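Local coordinates for protein macrophomate synthase intermolecular Diels-Alderase (Macrophoma commelinae, PDB 1IZC) that is a TIM-barrel enzyme of the HpcH/HpaI aldolase/citrate lyase family that binds a magnesium ion and pyruvic acid coordinated to it, at residues Val46-Gly49 against Phe54-Lys57; Glu130-Phe135 against Pro200-Leu205; Gly210-Asp215 against His229-Glu234. The protein carries 1 engineered substitution. All coordinates share one frame; numbering follows the deposited sequence.

Contact 1: Val46-Gly49 against Phe54-Lys57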
loop_
_atom_site.group_PDB
_atom_site.type_symbol
_atom_site.label_atom_id
_atom_site.label_comp_id
_atom_site.label_asym_id
_atom_site.label_seq_id
_atom_site.Cartn_x
_atom_site.Cartn_y
_atom_site.Cartn_z
ATOM N N VAL A 46 8.969 4.184 -24.230
ATOM C CA VAL A 46 9.685 3.411 -23.228
ATOM C C VAL A 46 8.779 2.333 -22.651
ATOM O O VAL A 46 7.579 2.567 -22.423
ATOM C CB VAL A 46 10.212 4.363 -22.099
ATOM C CG1 VAL A 46 9.048 5.068 -21.399
ATOM C CG2 VAL A 46 11.060 3.587 -21.094
ATOM N N ALA A 47 9.348 1.144 -22.450
ATOM C CA ALA A 47 8.605 0.010 -21.895
ATOM C C ALA A 47 8.724 0.124 -20.379
ATOM O O ALA A 47 9.805 0.377 -19.857
ATOM C CB ALA A 47 9.196 -1.299 -22.394
ATOM N N HIS A 48 7.603 -0.071 -19.695
ATOM C CA HIS A 48 7.505 0.106 -18.241
ATOM C C HIS A 48 6.968 -1.163 -17.563
ATOM O O HIS A 48 5.779 -1.505 -17.670
ATOM C CB HIS A 48 6.608 1.349 -18.040
ATOM C CG HIS A 48 6.308 1.723 -16.618
ATOM N ND1 HIS A 48 7.203 1.552 -15.581
ATOM C CD2 HIS A 48 5.257 2.401 -16.096
ATOM C CE1 HIS A 48 6.718 2.113 -14.486
ATOM N NE2 HIS A 48 5.538 2.638 -14.771
ATOM N N GLY A 49 7.875 -1.870 -16.879
ATOM C CA GLY A 49 7.532 -3.106 -16.195
ATOM C C GLY A 49 7.744 -3.040 -14.687
ATOM O O GLY A 49 7.397 -3.977 -13.975
ATOM N N PHE A 54 6.044 6.004 -8.988
ATOM C CA PHE A 54 7.140 6.974 -8.895
ATOM C C PHE A 54 7.992 6.803 -10.155
ATOM O O PHE A 54 8.407 7.780 -10.777
ATOM C CB PHE A 54 7.976 6.727 -7.624
ATOM C CG PHE A 54 8.999 7.789 -7.351
ATOM C CD1 PHE A 54 10.186 7.835 -8.067
ATOM C CD2 PHE A 54 8.758 8.769 -6.378
ATOM C CE1 PHE A 54 11.132 8.849 -7.823
ATOM C CE2 PHE A 54 9.677 9.772 -6.128
ATOM C CZ PHE A 54 10.870 9.822 -6.848
ATOM N N VAL A 55 8.247 5.555 -10.542
ATOM C CA VAL A 55 9.009 5.301 -11.763
ATOM C C VAL A 55 8.249 5.852 -12.977
ATOM O O VAL A 55 8.847 6.452 -13.867
ATOM C CB VAL A 55 9.268 3.790 -11.949
ATOM C CG1 VAL A 55 9.884 3.516 -13.335
ATOM C CG2 VAL A 55 10.239 3.312 -10.868
ATOM N N THR A 56 6.932 5.661 -13.021
ATOM C CA THR A 56 6.172 6.180 -14.152
ATOM C C THR A 56 6.396 7.685 -14.258
ATOM O O THR A 56 6.530 8.234 -15.350
ATOM C CB THR A 56 4.656 5.972 -13.984
ATOM O OG1 THR A 56 4.408 4.684 -13.409
ATOM C CG2 THR A 56 3.967 6.063 -15.345
ATOM N N LYS A 57 6.401 8.356 -13.114
ATOM C CA LYS A 57 6.611 9.801 -13.113
ATOM C C LYS A 57 7.993 10.189 -13.651
ATOM O O LYS A 57 8.133 11.180 -14.371
ATOM C CB LYS A 57 6.426 10.341 -11.696
ATOM C CG LYS A 57 4.976 10.274 -11.217
ATOM C CD LYS A 57 4.872 10.692 -9.745
ATOM C CE LYS A 57 3.419 10.725 -9.283
ATOM N NZ LYS A 57 3.339 11.096 -7.828
#
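His48 and Thr56 are joined by one buried hydrogen bond, with NE2 of His48 2.7 Å from OG1 of Thr56. The angle at the hydrogen is 149°, a moderate bend. OG1 meets the imidazole at its edge, near the ring plane. The histidine holds CG anti to its backbone N (chi1 178°), which sets the ring across the gap, with NE2 facing Thr56. OG1 of Thr56 also bonds to the carbonyl O of Ser52, one turn back, and ND1 of His48 bonds to OD2 of Asp276. The imidazole is thus gripped at both nitrogens, which fixes its rotation.

Apolar packing adds to the polar grip. CG1 of Val55 lies obliquely against the ring, 3.6 Å from CE1 of His48. The CG2 methyl of Thr56 lies beside the bonded ring edge, 4.0 Å from CD2 of His48. Phe76 meets the same imidazole in an edge-to-face arrangement.

The contact ties the C-terminal end of strand 43-48 to helix 53-61, within the first beta-alpha-beta unit of the TIM barrel. His48 also touches Val67 and Ile69 of the next strand, 66-70, and Thr56 packs on Ala84 and Ala88 of helix 78-91.

Contact 2: Glu130-Phe135 against Pro200-Leu205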
loop_
_atom_site.group_PDB
_atom_site.type_symbol
_atom_site.label_atom_id
_atom_site.label_comp_id
_atom_site.label_asym_id
_atom_site.label_seq_id
_atom_site.Cartn_x
_atom_site.Cartn_y
_atom_site.Cartn_z
ATOM N N GLU A 130 -11.267 -14.106 -34.210
ATOM C CA GLU A 130 -12.285 -14.118 -33.158
ATOM C C GLU A 130 -11.738 -13.590 -31.833
ATOM O O GLU A 130 -12.445 -12.891 -31.100
ATOM C CB GLU A 130 -12.836 -15.533 -32.926
ATOM C CG GLU A 130 -13.693 -16.105 -34.064
ATOM C CD GLU A 130 -12.894 -16.492 -35.306
ATOM O OE1 GLU A 130 -11.676 -16.732 -35.202
ATOM O OE2 GLU A 130 -13.499 -16.580 -36.401
ATOM N N GLU A 131 -10.493 -13.926 -31.511
ATOM C CA GLU A 131 -9.913 -13.447 -30.251
ATOM C C GLU A 131 -9.827 -11.926 -30.259
ATOM O O GLU A 131 -10.050 -11.274 -29.239
ATOM C CB GLU A 131 -8.510 -14.025 -30.036
ATOM C CG GLU A 131 -8.511 -15.532 -29.864
ATOM C CD GLU A 131 -7.122 -16.121 -29.799
ATOM O OE1 GLU A 131 -6.220 -15.621 -30.497
ATOM O OE2 GLU A 131 -6.939 -17.102 -29.051
ATOM N N VAL A 132 -9.493 -11.365 -31.416
ATOM C CA VAL A 132 -9.388 -9.920 -31.527
ATOM C C VAL A 132 -10.772 -9.283 -31.415
ATOM O O VAL A 132 -10.936 -8.249 -30.773
ATOM C CB VAL A 132 -8.729 -9.511 -32.863
ATOM C CG1 VAL A 132 -8.660 -7.994 -32.965
ATOM C CG2 VAL A 132 -7.327 -10.115 -32.954
ATOM N N ARG A 133 -11.778 -9.895 -32.026
ATOM C CA ARG A 133 -13.112 -9.319 -31.948
ATOM C C ARG A 133 -13.696 -9.338 -30.537
ATOM O O ARG A 133 -14.569 -8.534 -30.218
ATOM C CB ARG A 133 -14.039 -9.984 -32.974
ATOM C CG ARG A 133 -13.553 -9.642 -34.378
ATOM C CD ARG A 133 -14.546 -9.855 -35.503
ATOM N NE ARG A 133 -14.020 -9.160 -36.676
ATOM C CZ ARG A 133 -13.632 -9.748 -37.805
ATOM N NH1 ARG A 133 -13.726 -11.066 -37.941
ATOM N NH2 ARG A 133 -13.091 -9.015 -38.775
ATOM N N GLU A 134 -13.208 -10.234 -29.685
ATOM C CA GLU A 134 -13.685 -10.253 -28.308
ATOM C C GLU A 134 -13.169 -8.988 -27.632
ATOM O O GLU A 134 -13.849 -8.403 -26.783
ATOM C CB GLU A 134 -13.194 -11.500 -27.570
ATOM C CG GLU A 134 -13.971 -12.750 -27.948
ATOM C CD GLU A 134 -15.480 -12.572 -27.773
ATOM O OE1 GLU A 134 -15.932 -12.295 -26.637
ATOM O OE2 GLU A 134 -16.212 -12.703 -28.777
ATOM N N PHE A 135 -11.968 -8.551 -28.013
ATOM C CA PHE A 135 -11.429 -7.323 -27.434
ATOM C C PHE A 135 -12.156 -6.116 -28.005
ATOM O O PHE A 135 -12.397 -5.137 -27.307
ATOM C CB PHE A 135 -9.916 -7.184 -27.678
ATOM C CG PHE A 135 -9.080 -7.820 -26.601
ATOM C CD1 PHE A 135 -8.823 -9.192 -26.617
ATOM C CD2 PHE A 135 -8.627 -7.063 -25.526
ATOM C CE1 PHE A 135 -8.133 -9.803 -25.568
ATOM C CE2 PHE A 135 -7.931 -7.667 -24.468
ATOM C CZ PHE A 135 -7.687 -9.029 -24.487
ATOM N N PRO A 200 -10.190 -5.037 -40.347
ATOM C CA PRO A 200 -10.430 -3.594 -40.431
ATOM C C PRO A 200 -10.394 -2.951 -39.044
ATOM O O PRO A 200 -10.159 -1.749 -38.899
ATOM C CB PRO A 200 -11.839 -3.495 -41.039
ATOM C CG PRO A 200 -12.130 -4.846 -41.567
ATOM C CD PRO A 200 -11.401 -5.802 -40.690
ATOM N N GLU A 201 -10.605 -3.763 -38.017
ATOM C CA GLU A 201 -10.644 -3.233 -36.656
ATOM C C GLU A 201 -9.305 -2.876 -36.022
ATOM O O GLU A 201 -9.278 -2.100 -35.071
ATOM C CB GLU A 201 -11.357 -4.209 -35.710
ATOM C CG GLU A 201 -12.798 -4.541 -36.101
ATOM C CD GLU A 201 -12.892 -5.795 -36.947
ATOM O OE1 GLU A 201 -11.935 -6.093 -37.699
ATOM O OE2 GLU A 201 -13.935 -6.483 -36.871
ATOM N N ILE A 202 -8.204 -3.409 -36.538
ATOM C CA ILE A 202 -6.913 -3.155 -35.900
ATOM C C ILE A 202 -6.145 -1.931 -36.359
ATOM O O ILE A 202 -6.331 -1.448 -37.475
ATOM C CB ILE A 202 -6.011 -4.402 -35.975
ATOM C CG1 ILE A 202 -5.494 -4.635 -37.401
ATOM C CG2 ILE A 202 -6.812 -5.613 -35.518
ATOM C CD1 ILE A 202 -4.414 -5.724 -37.480
ATOM N N HIS A 203 -5.272 -1.438 -35.480
ATOM C CA HIS A 203 -4.493 -0.229 -35.743
ATOM C C HIS A 203 -2.994 -0.409 -35.659
ATOM O O HIS A 203 -2.227 0.546 -35.866
ATOM C CB HIS A 203 -4.932 0.858 -34.764
ATOM C CG HIS A 203 -6.419 0.999 -34.678
ATOM N ND1 HIS A 203 -7.158 0.494 -33.629
ATOM C CD2 HIS A 203 -7.314 1.494 -35.567
ATOM C CE1 HIS A 203 -8.444 0.667 -33.877
ATOM N NE2 HIS A 203 -8.567 1.269 -35.048
ATOM N N GLY A 204 -2.568 -1.628 -35.356
ATOM C CA GLY A 204 -1.147 -1.898 -35.258
ATOM C C GLY A 204 -0.922 -3.389 -35.101
ATOM O O GLY A 204 -1.863 -4.126 -34.837
ATOM N N LEU A 205 0.317 -3.829 -35.279
ATOM C CA LEU A 205 0.669 -5.243 -35.117
ATOM C C LEU A 205 2.021 -5.328 -34.422
ATOM O O LEU A 205 2.932 -4.559 -34.733
ATOM C CB LEU A 205 0.759 -5.956 -36.469
ATOM C CG LEU A 205 -0.571 -6.458 -37.037
ATOM C CD1 LEU A 205 -0.361 -6.938 -38.470
ATOM C CD2 LEU A 205 -1.119 -7.581 -36.153
#
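Arg133 and Glu201 form a salt bridge between a helix and a loop. Its main bond runs from NE of Arg133 to OE2 of Glu201, at 2.7 Å and nearly straight (168°). OE2 lies close to the guanidinium plane, at its edge. The donor, however, stands above the carboxylate plane, and the two flat groups are turned 43° apart. NH2 of Arg133 adds weak bonds to OE1 and OE2 of Glu201, both at 3.3 Å. The arginine chain is extended from CG to NE, while the glutamate bends at chi2 (94°) to bring its carboxylate to the guanidinium.

Beside the bridge, CD of Pro200 lies near the guanidinium edge, 4.1 Å from NH2 of Arg133. Deeper in, the contact is apolar. CG1 of Val132 meets CG2 of Ile202 at 3.9 Å, the two side chains crossing at about a right angle. Both of these residues are buried, so the ion pair lies on the outer side of a small hydrophobic patch.

In this TIM barrel, helix 129-139, which follows strand 120-123, is joined here to the loop leading into strand 205-207. Met199 packs on Val132 and Arg133. On the barrel side, Pro182 of strand 179-184 touches both Val132 and Ile202.

Contact 3: Gly210-Asp215 against His229-Glu234. With MG (magnesium ion), chain B; PYR (pyruvic acid), chain C.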
loop_
_atom_site.group_PDB
_atom_site.type_symbol
_atom_site.label_atom_id
_atom_site.label_comp_id
_atom_site.label_asym_id
_atom_site.label_seq_id
_atom_site.Cartn_x
_atom_site.Cartn_y
_atom_site.Cartn_z
ATOM N N GLY A 210 10.530 -13.698 -28.490
ATOM C CA GLY A 210 10.824 -14.679 -27.460
ATOM C C GLY A 210 9.819 -15.807 -27.397
ATOM O O GLY A 210 10.184 -16.983 -27.521
ATOM N N ASP A 211 8.549 -15.464 -27.191
ATOM C CA ASP A 211 7.532 -16.496 -27.128
ATOM C C ASP A 211 7.467 -17.260 -28.443
ATOM O O ASP A 211 7.271 -18.469 -28.439
ATOM C CB ASP A 211 6.162 -15.910 -26.782
ATOM C CG ASP A 211 5.974 -15.737 -25.278
ATOM O OD1 ASP A 211 6.492 -16.575 -24.512
ATOM O OD2 ASP A 211 5.302 -14.780 -24.858
ATOM N N TYR A 212 7.642 -16.567 -29.566
ATOM C CA TYR A 212 7.597 -17.263 -30.850
ATOM C C TYR A 212 8.698 -18.318 -30.927
ATOM O O TYR A 212 8.438 -19.480 -31.255
ATOM C CB TYR A 212 7.769 -16.293 -32.021
ATOM C CG TYR A 212 7.946 -17.035 -33.332
ATOM C CD1 TYR A 212 6.855 -17.622 -33.980
ATOM C CD2 TYR A 212 9.218 -17.242 -33.859
ATOM C CE1 TYR A 212 7.034 -18.411 -35.130
ATOM C CE2 TYR A 212 9.411 -18.026 -35.002
ATOM C CZ TYR A 212 8.320 -18.606 -35.626
ATOM O OH TYR A 212 8.527 -19.417 -36.729
ATOM N N MET A 213 9.926 -17.912 -30.627
ATOM C CA MET A 213 11.046 -18.839 -30.686
ATOM C C MET A 213 10.839 -20.056 -29.792
ATOM O O MET A 213 11.142 -21.179 -30.185
ATOM C CB MET A 213 12.342 -18.122 -30.321
ATOM C CG MET A 213 12.761 -17.108 -31.376
ATOM S SD MET A 213 14.371 -16.391 -31.061
ATOM C CE MET A 213 13.945 -14.972 -30.020
ATOM N N ILE A 214 10.307 -19.849 -28.595
ATOM C CA ILE A 214 10.073 -20.982 -27.711
ATOM C C ILE A 214 9.039 -21.912 -28.333
ATOM O O ILE A 214 9.219 -23.129 -28.375
ATOM C CB ILE A 214 9.574 -20.500 -26.325
ATOM C CG1 ILE A 214 10.682 -19.695 -25.642
ATOM C CG2 ILE A 214 9.151 -21.689 -25.467
ATOM C CD1 ILE A 214 10.266 -19.059 -24.317
ATOM N N ASP A 215 7.962 -21.331 -28.849
ATOM C CA ASP A 215 6.894 -22.112 -29.432
ATOM C C ASP A 215 7.348 -22.840 -30.689
ATOM O O ASP A 215 6.856 -23.922 -30.987
ATOM C CB ASP A 215 5.701 -21.207 -29.754
ATOM C CG ASP A 215 4.451 -21.992 -30.107
ATOM O OD1 ASP A 215 4.039 -22.868 -29.310
ATOM O OD2 ASP A 215 3.869 -21.731 -31.180
ATOM N N HIS A 229 17.764 -17.819 -36.935
ATOM C CA HIS A 229 17.296 -19.044 -37.568
ATOM C C HIS A 229 16.426 -18.692 -38.770
ATOM O O HIS A 229 15.650 -17.738 -38.725
ATOM C CB HIS A 229 16.495 -19.880 -36.569
ATOM C CG HIS A 229 16.290 -21.300 -36.996
ATOM N ND1 HIS A 229 15.449 -21.655 -38.028
ATOM C CD2 HIS A 229 16.832 -22.454 -36.538
ATOM C CE1 HIS A 229 15.480 -22.967 -38.186
ATOM N NE2 HIS A 229 16.311 -23.475 -37.294
ATOM N N PRO A 230 16.558 -19.454 -39.869
ATOM C CA PRO A 230 15.775 -19.209 -41.084
ATOM C C PRO A 230 14.267 -19.251 -40.836
ATOM O O PRO A 230 13.512 -18.502 -41.457
ATOM C CB PRO A 230 16.238 -20.326 -42.023
ATOM C CG PRO A 230 17.655 -20.543 -41.602
ATOM C CD PRO A 230 17.540 -20.529 -40.093
ATOM N N THR A 231 13.833 -20.132 -39.935
ATOM C CA THR A 231 12.414 -20.257 -39.618
ATOM C C THR A 231 11.909 -18.953 -39.012
ATOM O O THR A 231 10.780 -18.545 -39.265
ATOM C CB THR A 231 12.145 -21.420 -38.631
ATOM O OG1 THR A 231 12.518 -22.663 -39.246
ATOM C CG2 THR A 231 10.662 -21.486 -38.269
ATOM N N PHE A 232 12.753 -18.308 -38.215
ATOM C CA PHE A 232 12.403 -17.034 -37.591
ATOM C C PHE A 232 12.377 -15.947 -38.665
ATOM O O PHE A 232 11.466 -15.119 -38.703
ATOM C CB PHE A 232 13.431 -16.659 -36.519
ATOM C CG PHE A 232 13.190 -15.313 -35.890
ATOM C CD1 PHE A 232 12.199 -15.144 -34.932
ATOM C CD2 PHE A 232 13.947 -14.212 -36.264
ATOM C CE1 PHE A 232 11.969 -13.894 -34.357
ATOM C CE2 PHE A 232 13.723 -12.963 -35.698
ATOM C CZ PHE A 232 12.729 -12.805 -34.740
ATOM N N VAL A 233 13.387 -15.947 -39.533
ATOM C CA VAL A 233 13.451 -14.957 -40.605
ATOM C C VAL A 233 12.181 -15.025 -41.448
ATOM O O VAL A 233 11.566 -13.997 -41.740
ATOM C CB VAL A 233 14.686 -15.190 -41.517
ATOM C CG1 VAL A 233 14.651 -14.230 -42.706
ATOM C CG2 VAL A 233 15.960 -14.972 -40.717
ATOM N N GLU A 234 11.789 -16.235 -41.835
ATOM C CA GLU A 234 10.586 -16.424 -42.637
ATOM C C GLU A 234 9.359 -15.906 -41.889
ATOM O O GLU A 234 8.490 -15.259 -42.477
ATOM C CB GLU A 234 10.380 -17.904 -42.961
ATOM C CG GLU A 234 11.435 -18.495 -43.877
ATOM C CD GLU A 234 11.298 -19.999 -44.016
ATOM O OE1 GLU A 234 10.182 -20.469 -44.335
ATOM O OE2 GLU A 234 12.308 -20.710 -43.811
HETATM MG MG MG B . 5.230 -12.696 -25.265
HETATM C C PYR C . 7.696 -11.847 -26.530
HETATM O O PYR C . 7.181 -12.929 -26.186
HETATM O OXT PYR C . 8.801 -11.738 -27.115
HETATM C CA PYR C . 6.845 -10.654 -26.168
HETATM O O3 PYR C . 5.752 -10.732 -25.584
HETATM C CB PYR C . 7.418 -9.360 -26.576
HETATM O O HOH W 1 3.258 -12.225 -24.436
HETATM O O HOH W 2 6.348 -12.408 -23.311
#
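Tyr212 and Phe232 meet ring to ring, with CD2 of Tyr212 3.8 Å from CD1 of Phe232. The tyrosine atom lies at the edge of the phenylalanine ring, near its plane. Against the tyrosine ring the phenylalanine lies obliquely. Met213 also reaches the Phe232 ring at a slant. Its CG is 4.1 Å from CD1 of Phe232, and its sulfur SD is 5.0 Å from the ring centroid, a Met-aromatic contact. At the far end of the tyrosine, OH lies 3.3 Å from the CG2 methyl of Thr231. No hydrogen bond crosses the contact. Another aromatic ring, that of Phe207, meets Tyr212 with its plane at about 55°.

The two helices, 209-215 and 230-245, follow barrel strand 205-207 in this TIM-barrel fold. Their short segments run at 130° to each other, with axes 11.0 Å apart at closest approach. His229 is the N-cap of the second helix: its ND1 accepts from N of Thr231, which lies in the imidazole plane.

The first turn of helix 209-215 carries the ligand site. Its backbone N-H groups at Gly210 and Asp211 bond to OXT and O of pyruvic acid. The helix N-terminus probably helps to stabilise the ligand carboxylate. OD2 of Asp211 binds the magnesium ion at 2.1 Å. Atoms O and O3 of the ligand, two waters and Glu185 complete the six-atom shell. From a neighbouring subunit, OG of Ser148 bonds to OD2 and N of Phe149 to OD1 of Asp211, so a second chain helps to position this metal ligand.

Overall arrangement
The three contacts follow one another along the chain and do not touch. Contacts 1 and 2 lie on opposite sides of the chain's centre, their own centres 26 Å apart. Contact 3 is 29 Å from contact 1 and 23 Å from contact 2, centre to centre. Of the three, only contact 3 holds residues of the pyruvic acid and magnesium site. The side chain of His48 in contact 1 is about 14 Å from a bound pyruvic acid. The nearest atoms of contacts 2 and 3 are about 12 Å apart. Contacts 1 and 3 both touch the same neighbouring subunit, while contact 2 meets no other chain. All three join elements around one closed eight-stranded barrel.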